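Local coordinates for two-domain protein containing predicted PHP-like metal-dependent phosphoesterase (Bacteroides vulgatus ATCC 8482, PDB 3E38), which binds zinc ions at a three-metal site and is probably a PHP-type phosphoesterase, perhaps acting as an exonuclease on nucleic acids, at residues B[24-28]-B[29-33]; B[142-145]-B[146-150]; B[196-199]-B[200-203]. All coordinates share one frame; numbering follows the deposited sequence.

Interaction 1: B[24-28]-B[29-33]. With ZN (zinc ion), chain I; ZN (zinc ion), chain J.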
loop_
_atom_site.group_PDB
_atom_site.type_symbol
_atom_site.label_atom_id
_atom_site.label_comp_id
_atom_site.label_asym_id
_atom_site.label_seq_id
_atom_site.Cartn_x
_atom_site.Cartn_y
_atom_site.Cartn_z
ATOM N N HIS B 24 -5.324 -26.969 -3.563
ATOM C CA HIS B 24 -6.559 -27.008 -2.772
ATOM C C HIS B 24 -7.285 -25.682 -2.789
ATOM O O HIS B 24 -6.850 -24.682 -2.242
ATOM C CB HIS B 24 -6.191 -27.368 -1.330
ATOM C CG HIS B 24 -7.347 -27.685 -0.445
ATOM N ND1 HIS B 24 -7.187 -28.386 0.730
ATOM C CD2 HIS B 24 -8.674 -27.477 -0.583
ATOM C CE1 HIS B 24 -8.361 -28.558 1.305
ATOM N NE2 HIS B 24 -9.282 -28.014 0.534
HETATM N N MSE B 25 -8.410 -25.693 -3.464
HETATM C CA MSE B 25 -9.224 -24.509 -3.572
HETATM C C MSE B 25 -10.617 -24.866 -4.037
HETATM O O MSE B 25 -10.851 -25.984 -4.509
HETATM C CB MSE B 25 -8.570 -23.533 -4.531
HETATM C CG MSE B 25 -8.543 -23.991 -5.948
HETATM SE SE MSE B 25 -7.434 -22.836 -7.077
HETATM C CE MSE B 25 -5.799 -23.100 -6.139
ATOM N N HIS B 26 -11.479 -23.856 -3.972
ATOM C CA HIS B 26 -12.913 -23.984 -4.245
ATOM C C HIS B 26 -13.572 -22.909 -5.053
ATOM O O HIS B 26 -13.122 -21.790 -5.086
ATOM C CB HIS B 26 -13.645 -24.072 -2.917
ATOM C CG HIS B 26 -13.160 -25.194 -2.061
ATOM N ND1 HIS B 26 -13.717 -26.454 -2.091
ATOM C CD2 HIS B 26 -12.142 -25.247 -1.178
ATOM C CE1 HIS B 26 -13.080 -27.226 -1.227
ATOM N NE2 HIS B 26 -12.128 -26.506 -0.647
ATOM N N SER B 27 -14.630 -23.330 -5.749
ATOM C CA SER B 27 -15.455 -22.441 -6.580
ATOM C C SER B 27 -16.912 -22.616 -6.163
ATOM O O SER B 27 -17.214 -23.347 -5.250
ATOM C CB SER B 27 -15.303 -22.699 -8.080
ATOM O OG SER B 27 -16.015 -23.856 -8.557
ATOM N N VAL B 28 -17.796 -21.903 -6.830
ATOM C CA VAL B 28 -19.213 -21.966 -6.528
ATOM C C VAL B 28 -19.839 -23.361 -6.817
ATOM O O VAL B 28 -21.033 -23.588 -6.574
ATOM C CB VAL B 28 -20.016 -20.892 -7.383
ATOM C CG1 VAL B 28 -19.751 -19.477 -6.875
ATOM C CG2 VAL B 28 -19.720 -21.038 -8.846
ATOM N N PHE B 29 -19.008 -24.263 -7.352
ATOM C CA PHE B 29 -19.422 -25.615 -7.755
ATOM C C PHE B 29 -19.334 -26.525 -6.535
ATOM O O PHE B 29 -19.751 -27.668 -6.554
ATOM C CB PHE B 29 -18.690 -26.096 -9.008
ATOM C CG PHE B 29 -19.268 -25.522 -10.300
ATOM C CD1 PHE B 29 -18.906 -24.276 -10.758
ATOM C CD2 PHE B 29 -20.142 -26.245 -11.060
ATOM C CE1 PHE B 29 -19.460 -23.744 -11.904
ATOM C CE2 PHE B 29 -20.720 -25.725 -12.207
ATOM C CZ PHE B 29 -20.348 -24.466 -12.640
ATOM N N SER B 30 -18.795 -25.948 -5.461
ATOM C CA SER B 30 -18.923 -26.514 -4.094
ATOM C C SER B 30 -19.298 -25.328 -3.214
ATOM O O SER B 30 -20.306 -24.691 -3.474
ATOM C CB SER B 30 -17.719 -27.310 -3.522
ATOM O OG SER B 30 -16.483 -26.666 -3.704
ATOM N N ASP B 31 -18.440 -25.013 -2.246
ATOM C CA ASP B 31 -18.701 -23.949 -1.233
ATOM C C ASP B 31 -17.845 -22.706 -1.442
ATOM O O ASP B 31 -17.839 -21.791 -0.664
ATOM C CB ASP B 31 -18.564 -24.486 0.226
ATOM C CG ASP B 31 -17.158 -24.955 0.573
ATOM O OD1 ASP B 31 -16.385 -25.149 -0.368
ATOM O OD2 ASP B 31 -16.810 -25.167 1.786
ATOM N N GLY B 32 -17.113 -22.705 -2.525
ATOM C CA GLY B 32 -16.360 -21.529 -2.946
ATOM C C GLY B 32 -17.292 -20.403 -3.376
ATOM O O GLY B 32 -18.472 -20.617 -3.616
ATOM N N LEU B 33 -16.741 -19.214 -3.573
ATOM C CA LEU B 33 -17.582 -18.030 -3.848
ATOM C C LEU B 33 -17.330 -17.329 -5.142
ATOM O O LEU B 33 -17.898 -16.272 -5.400
ATOM C CB LEU B 33 -17.468 -17.017 -2.686
ATOM C CG LEU B 33 -18.143 -17.392 -1.369
ATOM C CD1 LEU B 33 -17.597 -16.520 -0.288
ATOM C CD2 LEU B 33 -19.726 -17.296 -1.451
HETATM ZN ZN ZN I . -11.278 -27.409 1.197
HETATM ZN ZN ZN J . -15.113 -25.772 1.704
HETATM O O HOH W 1 -10.726 -28.293 3.037
#
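His26 and Asp31, meeting across the loop, each bind a zinc ion. His26 NE2 holds the first at 2.2 Å, alongside His24 NE2 and a water, and Glu93 and Asp194 are further ligands. Asp31 OD2 is the closer ligand of the second zinc and OD1 the looser one at 2.5 Å, with His56 and His196 also bound to it. This second zinc also lies 3.8 Å above the plane of the His26 ring, and the Asp31 carboxylate is turned 83° to that ring.

Ser30 is the second-shell residue: His26 ND1 donates in its ring plane to Ser30 OG at 3.2 Å, which, with the zinc at NE2, should fix the rotation of the ring. Ser27 braces the turn behind it: its O closes this type I turn by accepting Ser30 N, and takes a weak bond from Gly32 N. A CB on Gly32 would run into the backbone of His26 and Ser27. Ser27 OG, folded back over its own backbone (chi1 77°), accepts Phe29 N at 3.3 Å. The Glu55 carboxylate bonds both serine hydroxyls. Replacing Ser27 by an alanine would probably leave Phe29 N and one Glu55 oxygen without their mate and let the turn shift. With ND1 spent on Ser30, His26 presents NE2 to the metal, so the loop holds one ligand by a second-shell serine and supplies another just after the turn.

Interaction 2: B[142-145]-B[146-150]; sequences SQQP and DTTKW
Gln144 lays its carboxamide against the backbone of Lys149, five residues on, and bonds it twice. OE1 accepts Lys149 N at 2.8 Å, the N-H coming from above the carbonyl plane, 42° out of it. NE2 returns a bond to Lys149 O at 3.2 Å, within its own amide plane and on a lone pair of that carbonyl. A glutamine suits the place because its end carries an acceptor and a donor side by side, matching the N-H and C=O of a single residue. The side chain reaches across because it is extended beyond CG (chi2 -157°). Nearer its root, CB packs on Thr147 O at 3.3 Å, while the methyl CG2 of Thr148 lies beside NE2.

Pro145 and Asp146 make the bend in this loop between strand 132-135 and helix 152-159. Asp146 OD1 comes 3.1 Å from Pro145 O, two acceptors drawn to the same cation, Lys286 of the third subunit, which forms a salt bridge with the carboxylate. Trp151 NE1 also bonds Gln144 OE1, and Pro138 O also takes a bond from NE2. Each end of this buried amide therefore has two partners, which should fix its flip and tie the loop together.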
loop_
_atom_site.group_PDB
_atom_site.type_symbol
_atom_site.label_atom_id
_atom_site.label_comp_id
_atom_site.label_asym_id
_atom_site.label_seq_id
_atom_site.Cartn_x
_atom_site.Cartn_y
_atom_site.Cartn_z
ATOM N N SER B 142 -12.131 -27.213 14.162
ATOM C CA SER B 142 -13.544 -27.554 14.057
ATOM C C SER B 142 -13.747 -29.065 14.236
ATOM O O SER B 142 -14.760 -29.544 14.751
ATOM C CB SER B 142 -14.123 -27.097 12.723
ATOM O OG SER B 142 -15.456 -27.565 12.627
ATOM N N GLN B 143 -12.735 -29.803 13.829
ATOM C CA GLN B 143 -12.773 -31.259 13.894
ATOM C C GLN B 143 -11.838 -31.815 14.977
ATOM O O GLN B 143 -12.016 -32.939 15.440
ATOM C CB GLN B 143 -12.487 -31.855 12.512
ATOM C CG GLN B 143 -13.662 -31.710 11.542
ATOM C CD GLN B 143 -13.544 -32.623 10.332
ATOM O OE1 GLN B 143 -12.452 -32.919 9.867
ATOM N NE2 GLN B 143 -14.670 -33.074 9.824
ATOM N N GLN B 144 -10.837 -31.021 15.342
ATOM C CA GLN B 144 -9.913 -31.359 16.440
ATOM C C GLN B 144 -9.692 -30.093 17.266
ATOM O O GLN B 144 -8.674 -29.409 17.133
ATOM C CB GLN B 144 -8.586 -31.942 15.942
ATOM C CG GLN B 144 -8.734 -33.218 15.090
ATOM C CD GLN B 144 -7.497 -34.100 15.059
ATOM O OE1 GLN B 144 -7.287 -34.926 15.957
ATOM N NE2 GLN B 144 -6.691 -33.959 14.004
ATOM N N PRO B 145 -10.659 -29.769 18.130
ATOM C CA PRO B 145 -10.570 -28.491 18.815
ATOM C C PRO B 145 -9.547 -28.357 19.916
ATOM O O PRO B 145 -9.272 -27.242 20.318
ATOM C CB PRO B 145 -11.969 -28.323 19.431
ATOM C CG PRO B 145 -12.568 -29.641 19.461
ATOM C CD PRO B 145 -11.910 -30.480 18.433
ATOM N N ASP B 146 -8.976 -29.436 20.428
ATOM C CA ASP B 146 -8.069 -29.249 21.565
ATOM C C ASP B 146 -6.664 -29.678 21.230
ATOM O O ASP B 146 -5.708 -29.074 21.646
ATOM C CB ASP B 146 -8.591 -29.989 22.784
ATOM C CG ASP B 146 -9.930 -29.450 23.252
ATOM O OD1 ASP B 146 -10.161 -28.229 23.144
ATOM O OD2 ASP B 146 -10.763 -30.242 23.742
ATOM N N THR B 147 -6.576 -30.696 20.409
ATOM C CA THR B 147 -5.302 -31.269 20.038
ATOM C C THR B 147 -5.374 -31.909 18.663
ATOM O O THR B 147 -6.362 -32.556 18.342
ATOM C CB THR B 147 -4.914 -32.373 21.040
ATOM O OG1 THR B 147 -4.547 -31.791 22.298
ATOM C CG2 THR B 147 -3.755 -33.155 20.515
ATOM N N THR B 148 -4.310 -31.727 17.883
ATOM C CA THR B 148 -4.184 -32.301 16.521
ATOM C C THR B 148 -3.627 -33.703 16.599
ATOM O O THR B 148 -2.420 -33.910 16.653
ATOM C CB THR B 148 -3.250 -31.473 15.622
ATOM O OG1 THR B 148 -3.621 -30.104 15.708
ATOM C CG2 THR B 148 -3.306 -31.929 14.156
ATOM N N LYS B 149 -4.525 -34.672 16.610
ATOM C CA LYS B 149 -4.125 -36.073 16.713
ATOM C C LYS B 149 -4.156 -36.854 15.421
ATOM O O LYS B 149 -4.747 -36.447 14.378
ATOM C CB LYS B 149 -5.032 -36.805 17.700
ATOM C CG LYS B 149 -5.042 -36.161 19.050
ATOM C CD LYS B 149 -6.069 -36.757 19.979
ATOM C CE LYS B 149 -5.951 -36.087 21.354
ATOM N NZ LYS B 149 -6.965 -36.569 22.334
ATOM N N TRP B 150 -3.500 -37.999 15.570
ATOM C CA TRP B 150 -3.368 -39.052 14.553
ATOM C C TRP B 150 -4.249 -40.196 15.010
ATOM O O TRP B 150 -4.065 -40.762 16.068
ATOM C CB TRP B 150 -1.918 -39.521 14.392
ATOM C CG TRP B 150 -1.716 -40.559 13.311
ATOM C CD1 TRP B 150 -1.958 -41.897 13.419
ATOM C CD2 TRP B 150 -1.189 -40.360 11.990
ATOM N NE1 TRP B 150 -1.648 -42.540 12.243
ATOM C CE2 TRP B 150 -1.166 -41.623 11.348
ATOM C CE3 TRP B 150 -0.744 -39.246 11.286
ATOM C CZ2 TRP B 150 -0.718 -41.799 10.023
ATOM C CZ3 TRP B 150 -0.305 -39.418 9.942
ATOM C CH2 TRP B 150 -0.287 -40.681 9.343
#

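Interaction 3: B[196-199]-B[200-203]. With ZN (zinc ion), chain J.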
loop_
_atom_site.group_PDB
_atom_site.type_symbol
_atom_site.label_atom_id
_atom_site.label_comp_id
_atom_site.label_asym_id
_atom_site.label_seq_id
_atom_site.Cartn_x
_atom_site.Cartn_y
_atom_site.Cartn_z
ATOM N N HIS B 196 -11.805 -20.051 -0.587
ATOM C CA HIS B 196 -13.268 -20.017 -0.890
ATOM C C HIS B 196 -13.668 -18.646 -1.388
ATOM O O HIS B 196 -14.399 -18.495 -2.359
ATOM C CB HIS B 196 -14.141 -20.387 0.309
ATOM C CG HIS B 196 -13.974 -21.806 0.786
ATOM N ND1 HIS B 196 -12.781 -22.284 1.291
ATOM C CD2 HIS B 196 -14.853 -22.836 0.867
ATOM C CE1 HIS B 196 -12.925 -23.553 1.649
ATOM N NE2 HIS B 196 -14.178 -23.909 1.422
ATOM N N GLN B 197 -13.137 -17.629 -0.723
ATOM C CA GLN B 197 -13.433 -16.243 -1.057
ATOM C C GLN B 197 -12.627 -15.815 -2.263
ATOM O O GLN B 197 -11.807 -16.567 -2.734
ATOM C CB GLN B 197 -13.022 -15.336 0.104
ATOM C CG GLN B 197 -13.771 -15.519 1.382
ATOM C CD GLN B 197 -15.162 -14.908 1.352
ATOM O OE1 GLN B 197 -15.533 -14.189 0.417
ATOM N NE2 GLN B 197 -15.943 -15.200 2.380
ATOM N N PRO B 198 -12.895 -14.628 -2.805
ATOM C CA PRO B 198 -11.892 -14.118 -3.755
ATOM C C PRO B 198 -10.521 -14.061 -3.029
ATOM O O PRO B 198 -10.464 -13.923 -1.796
ATOM C CB PRO B 198 -12.440 -12.721 -4.141
ATOM C CG PRO B 198 -13.965 -12.884 -3.970
ATOM C CD PRO B 198 -14.089 -13.776 -2.730
ATOM N N ILE B 199 -9.432 -14.283 -3.765
ATOM C CA ILE B 199 -8.112 -14.380 -3.142
ATOM C C ILE B 199 -7.772 -13.085 -2.375
ATOM O O ILE B 199 -7.250 -13.116 -1.269
ATOM C CB ILE B 199 -6.995 -14.770 -4.185
ATOM C CG1 ILE B 199 -5.740 -15.301 -3.496
ATOM C CG2 ILE B 199 -6.671 -13.597 -5.143
ATOM C CD1 ILE B 199 -5.904 -16.714 -2.773
ATOM N N GLN B 200 -8.143 -11.945 -2.943
ATOM C CA GLN B 200 -7.777 -10.661 -2.363
ATOM C C GLN B 200 -8.485 -10.428 -1.034
ATOM O O GLN B 200 -8.073 -9.623 -0.246
ATOM C CB GLN B 200 -8.103 -9.492 -3.303
ATOM C CG GLN B 200 -7.529 -9.575 -4.751
ATOM C CD GLN B 200 -8.525 -10.066 -5.770
ATOM O OE1 GLN B 200 -9.328 -10.930 -5.469
ATOM N NE2 GLN B 200 -8.502 -9.479 -7.000
ATOM N N THR B 201 -9.577 -11.135 -0.819
ATOM C CA THR B 201 -10.409 -10.975 0.368
ATOM C C THR B 201 -9.731 -11.578 1.601
ATOM O O THR B 201 -9.934 -11.098 2.736
ATOM C CB THR B 201 -11.802 -11.615 0.186
ATOM O OG1 THR B 201 -12.591 -10.811 -0.716
ATOM C CG2 THR B 201 -12.516 -11.718 1.498
ATOM N N ASP B 202 -8.889 -12.581 1.365
ATOM C CA ASP B 202 -8.210 -13.302 2.476
ATOM C C ASP B 202 -6.725 -13.055 2.623
ATOM O O ASP B 202 -6.101 -13.587 3.522
ATOM C CB ASP B 202 -8.406 -14.822 2.347
ATOM C CG ASP B 202 -9.810 -15.268 2.742
ATOM O OD1 ASP B 202 -10.671 -14.398 3.047
ATOM O OD2 ASP B 202 -10.057 -16.480 2.727
ATOM N N TYR B 203 -6.143 -12.306 1.702
ATOM C CA TYR B 203 -4.708 -12.000 1.798
ATOM C C TYR B 203 -4.551 -10.540 1.522
ATOM O O TYR B 203 -5.082 -10.013 0.562
ATOM C CB TYR B 203 -3.810 -12.888 0.876
ATOM C CG TYR B 203 -3.845 -14.385 1.241
ATOM C CD1 TYR B 203 -3.017 -14.924 2.198
ATOM C CD2 TYR B 203 -4.722 -15.232 0.608
ATOM C CE1 TYR B 203 -3.086 -16.305 2.544
ATOM C CE2 TYR B 203 -4.789 -16.566 0.896
ATOM C CZ TYR B 203 -3.965 -17.117 1.869
ATOM O OH TYR B 203 -4.106 -18.472 2.124
HETATM ZN ZN ZN J . -15.113 -25.772 1.704
HETATM O O HOH W 2 -11.564 -18.275 1.646
#
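The Tyr203 ring has Ile199 O at its edge, near the ring plane, and meets the ring of His172 with the planes at about 45°. Ile199 CD1 touches Tyr203 CE2 at 3.8 Å. The isoleucine gets there because CG1 is turned anti to the backbone N (chi1 -162°), carrying its longer branch to the tyrosine. At the start of 196-199 the His196 ring stacks on that of His26 and binds a zinc ion through NE2 at 2.1 Å; its ND1 makes a weak bond to Asp194 O.

Gln197 and Asp202 cross at about a right angle, their amide and carboxylate planes 59° apart. The contact is of a methylene with a carboxylate oxygen, Gln197 CG lying 3.7 Å from Asp202 OD1, and Gln197 CB also rests on the methyl CG2 of Thr201. The other carboxylate oxygen, Asp202 OD2, takes a short bond of 2.6 Å from a water that in turn accepts His196 N. Through this water the acid probably steadies the backbone of a zinc ligand.

The backbone winds into a short turn of helix. Thr201 N bonds Pro198 O at 3.1 Å and Asp202 N bonds Ile199 O, both three residues back, whereas Tyr203 N reaches Ile199 O only weakly. Proline fits just before the helix, where its missing N-H costs no helical bond, and the next N-H, of Ile199, is taken by Glu42. Gln200 NE2 and Thr201 OG1 exchange hydrogen bonds with Thr201 and Gln200 of the second subunit, whose Pro198 also packs on this Pro198. A metal-binding histidine in the loop after a strand, followed closely by a helix, accords with the metal centre of a PHP domain, a distorted beta/alpha barrel carrying its metals at the strand ends.

Along the chain the three contacts follow in the order 1, 2, 3, each following a strand of the large mixed sheet (17-22, 132-135 and 188-192), interaction 3 running from the loop into helix 199-202. Interactions 1 and 3 are neighbours, with centres 12 Å apart. They share one zinc ion and are joined by a probable backbone hydrogen bond from Leu33 N to His196 O at 2.7 Å. Interaction 2 lies apart, its centre 24 Å from interaction 1 and 25 Å from interaction 3, in the loop beyond the zinc ligand His137. Interactions 1 and 3 face the second subunit and interaction 2 the third, so loops around the metal centre also take part in the assembly.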